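Side-chain contacts in stiv-a81 (Sulfolobus Turreted Icosahedral Virus, PDB 3RKL), which is of unknown function but forms a helix-rich assembly of several subunits, made by a virus that infects a heat-loving archaeon: residues Ile6-Asp10 / Asn11-Tyr15; Ala40-Ile43 / Glu44-Gln48. The protein carries 1 engineered substitution. One frame throughout, in Å; residues are numbered along the deposited sequence.

Contact 1. Residues Ile6-Asp10 / Asn11-Tyr15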
ATOM      1  N   ILE A   6      19.866  25.487  10.088  1.00 34.98           N
ATOM      2  CA  ILE A   6      19.268  24.558  11.040  1.00 31.13           C
ATOM      3  C   ILE A   6      20.222  24.385  12.201  1.00 33.40           C
ATOM      4  O   ILE A   6      21.362  23.957  12.017  1.00 35.21           O
ATOM      5  CB  ILE A   6      19.024  23.174  10.414  1.00 28.11           C
ATOM      6  CG1 ILE A   6      18.282  23.301   9.086  1.00 28.83           C
ATOM      7  CG2 ILE A   6      18.236  22.283  11.380  1.00 32.10           C
ATOM      8  CD1 ILE A   6      18.188  21.997   8.304  1.00 30.34           C
ATOM      9  N   ASN A   7      19.755  24.709  13.402  1.00 35.15           N
ATOM     10  CA  ASN A   7      20.581  24.590  14.596  1.00 38.02           C
ATOM     11  C   ASN A   7      20.280  23.292  15.316  1.00 38.12           C
ATOM     12  O   ASN A   7      19.121  22.901  15.467  1.00 34.15           O
ATOM     13  CB  ASN A   7      20.378  25.785  15.516  1.00 43.33           C
ATOM     14  CG  ASN A   7      21.025  27.040  14.972  1.00 46.92           C
ATOM     15  OD1 ASN A   7      22.253  27.135  14.883  1.00 60.41           O
ATOM     16  ND2 ASN A   7      20.202  28.005  14.580  1.00 51.90           N
ATOM     17  N   ILE A   8      21.340  22.614  15.728  1.00 40.41           N
ATOM     18  CA  ILE A   8      21.220  21.341  16.415  1.00 41.91           C
ATOM     19  C   ILE A   8      22.006  21.420  17.719  1.00 47.39           C
ATOM     20  O   ILE A   8      23.212  21.674  17.713  1.00 52.15           O
ATOM     21  CB  ILE A   8      21.714  20.179  15.536  1.00 39.23           C
ATOM     22  CG1 ILE A   8      20.811  20.039  14.303  1.00 46.08           C
ATOM     23  CG2 ILE A   8      21.727  18.879  16.315  1.00 44.23           C
ATOM     24  CD1 ILE A   8      21.277  18.995  13.311  1.00 48.59           C
ATOM     25  N   LYS A   9      21.286  21.247  18.823  1.00 48.47           N
ATOM     26  CA  LYS A   9      21.868  21.146  20.153  1.00 56.17           C
ATOM     27  C   LYS A   9      21.584  19.741  20.669  1.00 54.65           C
ATOM     28  O   LYS A   9      20.455  19.435  21.068  1.00 49.37           O
ATOM     29  CB  LYS A   9      21.263  22.185  21.100  1.00 60.58           C
ATOM     30  CG  LYS A   9      21.958  23.543  21.072  1.00 73.64           C
ATOM     31  CD  LYS A   9      21.646  24.356  22.332  1.00 90.39           C
ATOM     32  CE  LYS A   9      22.600  25.528  22.498  1.00 94.03           C
ATOM     33  NZ  LYS A   9      22.677  26.354  21.266  1.00 83.76           N
ATOM     34  N   ASP A  10      22.614  18.895  20.644  1.00 57.91           N
ATOM     35  CA  ASP A  10      22.521  17.505  21.094  1.00 58.92           C
ATOM     36  C   ASP A  10      21.491  16.748  20.245  1.00 52.71           C
ATOM     37  O   ASP A  10      21.720  16.529  19.052  1.00 54.75           O
ATOM     38  CB  ASP A  10      22.216  17.429  22.603  1.00 62.19           C
ATOM     39  CG  ASP A  10      23.341  17.993  23.460  1.00 78.31           C
ATOM     40  OD1 ASP A  10      24.473  17.473  23.372  1.00 92.56           O
ATOM     41  OD2 ASP A  10      23.090  18.945  24.230  1.00 84.76           O
ATOM     42  N   ASN A  11      20.358  16.378  20.838  1.00 48.51           N
ATOM     43  CA  ASN A  11      19.308  15.650  20.112  1.00 46.21           C
ATOM     44  C   ASN A  11      18.092  16.525  19.782  1.00 40.72           C
ATOM     45  O   ASN A  11      17.009  16.017  19.484  1.00 35.49           O
ATOM     46  CB  ASN A  11      18.872  14.423  20.913  1.00 47.80           C
ATOM     47  CG  ASN A  11      18.244  14.787  22.242  1.00 58.67           C
ATOM     48  OD1 ASN A  11      18.637  15.765  22.879  1.00 74.97           O
ATOM     49  ND2 ASN A  11      17.266  13.997  22.671  1.00 78.38           N
ATOM     50  N   THR A  12      18.285  17.839  19.812  1.00 37.60           N
ATOM     51  CA  THR A  12      17.198  18.790  19.615  1.00 37.89           C
ATOM     52  C   THR A  12      17.487  19.674  18.418  1.00 34.92           C
ATOM     53  O   THR A  12      18.600  20.169  18.252  1.00 37.11           O
ATOM     54  CB  THR A  12      17.006  19.706  20.838  1.00 39.65           C
ATOM     55  OG1 THR A  12      16.761  18.912  22.000  1.00 42.35           O
ATOM     56  CG2 THR A  12      15.825  20.645  20.631  1.00 47.03           C
ATOM     57  N   ILE A  13      16.471  19.866  17.589  1.00 34.94           N
ATOM     58  CA  ILE A  13      16.563  20.778  16.463  1.00 31.38           C
ATOM     59  C   ILE A  13      15.888  22.084  16.843  1.00 34.11           C
ATOM     60  O   ILE A  13      14.798  22.081  17.424  1.00 35.41           O
ATOM     61  CB  ILE A  13      15.893  20.185  15.215  1.00 30.95           C
ATOM     62  CG1 ILE A  13      16.583  18.872  14.839  1.00 31.82           C
ATOM     63  CG2 ILE A  13      15.947  21.179  14.053  1.00 32.92           C
ATOM     64  CD1 ILE A  13      15.708  17.936  14.061  1.00 38.79           C
ATOM     65  N   GLU A  14      16.545  23.195  16.509  1.00 33.11           N
ATOM     66  CA  GLU A  14      16.029  24.521  16.794  1.00 35.95           C
ATOM     67  C   GLU A  14      15.793  25.199  15.462  1.00 33.84           C
ATOM     68  O   GLU A  14      16.716  25.304  14.661  1.00 36.98           O
ATOM     69  CB  GLU A  14      17.032  25.320  17.635  1.00 36.84           C
ATOM     70  CG  GLU A  14      17.101  24.859  19.089  1.00 50.78           C
ATOM     71  CD  GLU A  14      18.387  25.259  19.809  1.00 69.25           C
ATOM     72  OE1 GLU A  14      18.468  25.008  21.032  1.00 67.04           O
ATOM     73  OE2 GLU A  14      19.310  25.809  19.169  1.00 68.10           O
ATOM     74  N   TYR A  15      14.551  25.617  15.221  1.00 35.64           N
ATOM     75  CA  TYR A  15      14.168  26.265  13.953  1.00 31.86           C
ATOM     76  C   TYR A  15      12.829  27.004  14.081  1.00 32.89           C
ATOM     77  O   TYR A  15      11.913  26.528  14.744  1.00 35.24           O
ATOM     78  CB  TYR A  15      14.062  25.214  12.828  1.00 32.35           C
ATOM     79  CG  TYR A  15      13.941  25.791  11.428  1.00 29.32           C
ATOM     80  CD1 TYR A  15      15.063  26.295  10.755  1.00 26.68           C
ATOM     81  CD2 TYR A  15      12.701  25.835  10.763  1.00 28.20           C
ATOM     82  CE1 TYR A  15      14.949  26.830   9.464  1.00 27.35           C
ATOM     83  CE2 TYR A  15      12.582  26.368   9.482  1.00 29.57           C
ATOM     84  CZ  TYR A  15      13.705  26.859   8.829  1.00 27.43           C
ATOM     85  OH  TYR A  15      13.578  27.375   7.556  1.00 31.40           O
TER
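The carbonyl oxygen of Asn-7 takes the N-H of Glu-14 in a nearly straight bond, 2.8 Å from O to N with 171° at the hydrogen. The same oxygen has a second, softer neighbour, the CA-H of Ile-13. The return bond, Asn-7 N to Glu-14 O, is weak at 3.3 Å. Nearer the turn, Lys-9 and Thr-12 bond to each other twice, N to O in each direction. These pairs form an antiparallel beta hairpin closed by a type II' turn, with Asp-10 and Asn-11 at its corners. Asn-11 ND2 is held by the carbonyl of Leu-22, which ties the turn to the chain beyond strand 18-21. On one face of the hairpin, Ile-6 and Ile-13 run alongside each other in the same direction, CG2 to CG2 at 3.7 Å. Ile-8 meets Ile-13 more loosely. Ile-6 also packs on Ile-66 and Ala-69 of helix 55-80. The other face carries Asn-7, Lys-9, Thr-12 and Glu-14. Here the Lys-9 chain crosses the Glu-14 carboxylate at a slant, and CD lies 3.5 Å from OE1. Lys-9 bends at its last torsion (chi4 52°), which turns NZ back toward Glu-14. NZ remains 4.0 Å from OE2, too far for a salt bridge, though the opposite charges probably still attract.

Contact 2. Residues Ala40-Ile43 / Glu44-Gln48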
ATOM      1  N   ALA A  40       2.392  16.838   1.752  1.00 17.41           N
ATOM      2  CA  ALA A  40       2.500  17.222   0.366  1.00 19.64           C
ATOM      3  C   ALA A  40       1.322  16.694  -0.450  1.00 18.00           C
ATOM      4  O   ALA A  40       0.771  17.409  -1.292  1.00 20.46           O
ATOM      5  CB  ALA A  40       3.828  16.728  -0.223  1.00 18.83           C
ATOM      6  N   LYS A  41       0.926  15.451  -0.207  1.00 18.07           N
ATOM      7  CA  LYS A  41      -0.185  14.860  -0.933  1.00 17.97           C
ATOM      8  C   LYS A  41      -1.511  15.512  -0.571  1.00 18.05           C
ATOM      9  O   LYS A  41      -2.385  15.646  -1.425  1.00 19.35           O
ATOM     10  CB  LYS A  41      -0.289  13.358  -0.660  1.00 20.06           C
ATOM     11  CG  LYS A  41      -1.293  12.667  -1.571  1.00 30.94           C
ATOM     12  CD  LYS A  41      -0.954  11.184  -1.784  1.00 44.58           C
ATOM     13  CE  LYS A  41      -1.326  10.713  -3.181  1.00 58.51           C
ATOM     14  NZ  LYS A  41      -0.491  11.356  -4.239  1.00 63.91           N
ATOM     15  N   LEU A  42      -1.663  15.886   0.693  1.00 16.30           N
ATOM     16  CA  LEU A  42      -2.882  16.564   1.151  1.00 16.93           C
ATOM     17  C   LEU A  42      -3.013  17.939   0.490  1.00 17.71           C
ATOM     18  O   LEU A  42      -4.089  18.327   0.070  1.00 19.02           O
ATOM     19  CB  LEU A  42      -2.862  16.715   2.669  1.00 19.09           C
ATOM     20  CG  LEU A  42      -4.009  17.527   3.273  1.00 20.19           C
ATOM     21  CD1 LEU A  42      -5.380  16.907   2.963  1.00 20.43           C
ATOM     22  CD2 LEU A  42      -3.790  17.656   4.769  1.00 21.80           C
ATOM     23  N   ILE A  43      -1.909  18.672   0.423  1.00 17.95           N
ATOM     24  CA  ILE A  43      -1.908  19.974  -0.247  1.00 18.14           C
ATOM     25  C   ILE A  43      -2.324  19.805  -1.710  1.00 18.09           C
ATOM     26  O   ILE A  43      -3.153  20.559  -2.220  1.00 20.09           O
ATOM     27  CB  ILE A  43      -0.552  20.669  -0.102  1.00 17.96           C
ATOM     28  CG1 ILE A  43      -0.335  21.094   1.347  1.00 21.90           C
ATOM     29  CG2 ILE A  43      -0.457  21.868  -1.048  1.00 20.99           C
ATOM     30  CD1 ILE A  43       1.081  21.542   1.647  1.00 25.13           C
ATOM     31  N   GLU A  44      -1.782  18.784  -2.367  1.00 19.49           N
ATOM     32  CA  GLU A  44      -2.116  18.501  -3.755  1.00 19.71           C
ATOM     33  C   GLU A  44      -3.614  18.263  -3.944  1.00 19.72           C
ATOM     34  O   GLU A  44      -4.236  18.797  -4.863  1.00 20.80           O
ATOM     35  CB  GLU A  44      -1.347  17.273  -4.239  1.00 22.15           C
ATOM     36  CG  GLU A  44      -1.558  16.989  -5.714  1.00 25.38           C
ATOM     37  CD  GLU A  44      -0.953  15.677  -6.177  1.00 37.73           C
ATOM     38  OE1 GLU A  44      -0.342  14.948  -5.372  1.00 33.63           O
ATOM     39  OE2 GLU A  44      -1.123  15.363  -7.367  1.00 44.98           O
ATOM     40  N   LYS A  45      -4.185  17.451  -3.062  1.00 18.80           N
ATOM     41  CA  LYS A  45      -5.587  17.085  -3.166  1.00 18.65           C
ATOM     42  C   LYS A  45      -6.494  18.267  -2.834  1.00 20.03           C
ATOM     43  O   LYS A  45      -7.502  18.490  -3.512  1.00 21.22           O
ATOM     44  CB  LYS A  45      -5.909  15.897  -2.238  1.00 21.36           C
ATOM     45  CG  LYS A  45      -5.269  14.578  -2.682  1.00 23.53           C
ATOM     46  CD  LYS A  45      -5.594  14.207  -4.131  1.00 33.00           C
ATOM     47  CE  LYS A  45      -4.973  12.861  -4.496  1.00 49.55           C
ATOM     48  NZ  LYS A  45      -5.376  12.407  -5.857  1.00 56.18           N
ATOM     49  N   LEU A  46      -6.124  19.041  -1.817  1.00 20.16           N
ATOM     50  CA  LEU A  46      -6.922  20.223  -1.452  1.00 20.71           C
ATOM     51  C   LEU A  46      -6.896  21.258  -2.567  1.00 23.47           C
ATOM     52  O   LEU A  46      -7.863  22.001  -2.765  1.00 24.85           O
ATOM     53  CB  LEU A  46      -6.433  20.854  -0.152  1.00 20.56           C
ATOM     54  CG  LEU A  46      -6.781  20.106   1.132  1.00 21.38           C
ATOM     55  CD1 LEU A  46      -6.030  20.713   2.299  1.00 20.55           C
ATOM     56  CD2 LEU A  46      -8.279  20.141   1.381  1.00 22.03           C
ATOM     57  N   SER A  47      -5.793  21.296  -3.305  1.00 22.27           N
ATOM     58  CA  SER A  47      -5.638  22.255  -4.403  1.00 26.42           C
ATOM     59  C   SER A  47      -6.636  22.071  -5.553  1.00 29.88           C
ATOM     60  O   SER A  47      -6.865  23.005  -6.327  1.00 31.64           O
ATOM     61  CB  SER A  47      -4.199  22.217  -4.940  1.00 26.70           C
ATOM     62  OG  SER A  47      -3.298  22.700  -3.965  1.00 36.75           O
ATOM     63  N   GLN A  48      -7.230  20.882  -5.657  1.00 28.33           N
ATOM     64  CA  GLN A  48      -8.320  20.615  -6.609  1.00 29.16           C
ATOM     65  C   GLN A  48      -9.529  21.523  -6.375  1.00 32.04           C
ATOM     66  O   GLN A  48     -10.243  21.881  -7.312  1.00 32.82           O
ATOM     67  CB  GLN A  48      -8.822  19.167  -6.467  1.00 31.42           C
ATOM     68  CG  GLN A  48      -7.788  18.060  -6.663  1.00 42.69           C
ATOM     69  CD  GLN A  48      -8.302  16.665  -6.244  1.00 69.37           C
ATOM     70  OE1 GLN A  48      -8.309  15.743  -7.066  1.00 48.61           O
ATOM     71  NE2 GLN A  48      -8.726  16.508  -4.961  1.00 29.50           N
TER
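Leu-42 and Leu-46 meet one helical turn apart on the tightly packed side of this contact. Leu-42 CG lies 3.9 Å from Leu-46 CD1, and the two side chains cross at an angle. CG of Leu-46 also rests on the backbone, 3.4 Å from Leu-42 O. Both leucines are buried against a third subunit, Leu-42 on its Leu-39 and Leu-46 on its Tyr-64. Ile-43 packs within its own chain, on Leu-57, Tyr-58 and Leu-61 of helix 55-80. This is the last part of helix 25-46, within a predicted coiled coil. Each chain brings two long helices, 25-46 and 55-80, and their packing with other subunits is consistent with a four-helix bundle. The backbone bonds from Glu-44 N, Lys-45 N, Leu-46 N and Ser-47 N follow the i to i-4 pattern of an alpha helix. Ile-43 O accepts twice from Ser-47, from N at 2.9 Å and from OG at 2.8 Å. The two donors come from opposite faces of the carbonyl plane. The hydroxyl reaches it because chi1 of -67° sets OG beside its own backbone N. The looser side carries longer, charged chains. Lys-41 NZ stands 3.8 Å from Glu-44 OE1, a long salt bridge. The stronger partner of Glu-44 OE1 is Lys-30 of a second subunit. Lys-45 touches the backbone with its first carbons, CG lying 3.3 Å from Lys-41 O. Exposed Gln-48 folds back, and its NE2 donates to Lys-45 O at 2.7 Å.

Contact 1 comes first along the chain, in the hairpin of strands 3-9 and 12-15. Contact 2 follows near the C-terminal end of helix 25-46. Strand 18-21 and the first part of helix 25-46 lie between them in sequence. Their centres are 30 Å apart, on opposite sides of the chain's centre, and their nearest atoms are about 15 Å apart. The two do not touch, but helix 55-80 packs against residues of both. The second subunit also meets both regions. It extends the sheet at Ile-6 and Asn-7 and packs along this part of helix 25-46. The sheet edge and helix 25-46 therefore both meet that subunit, at well separated places.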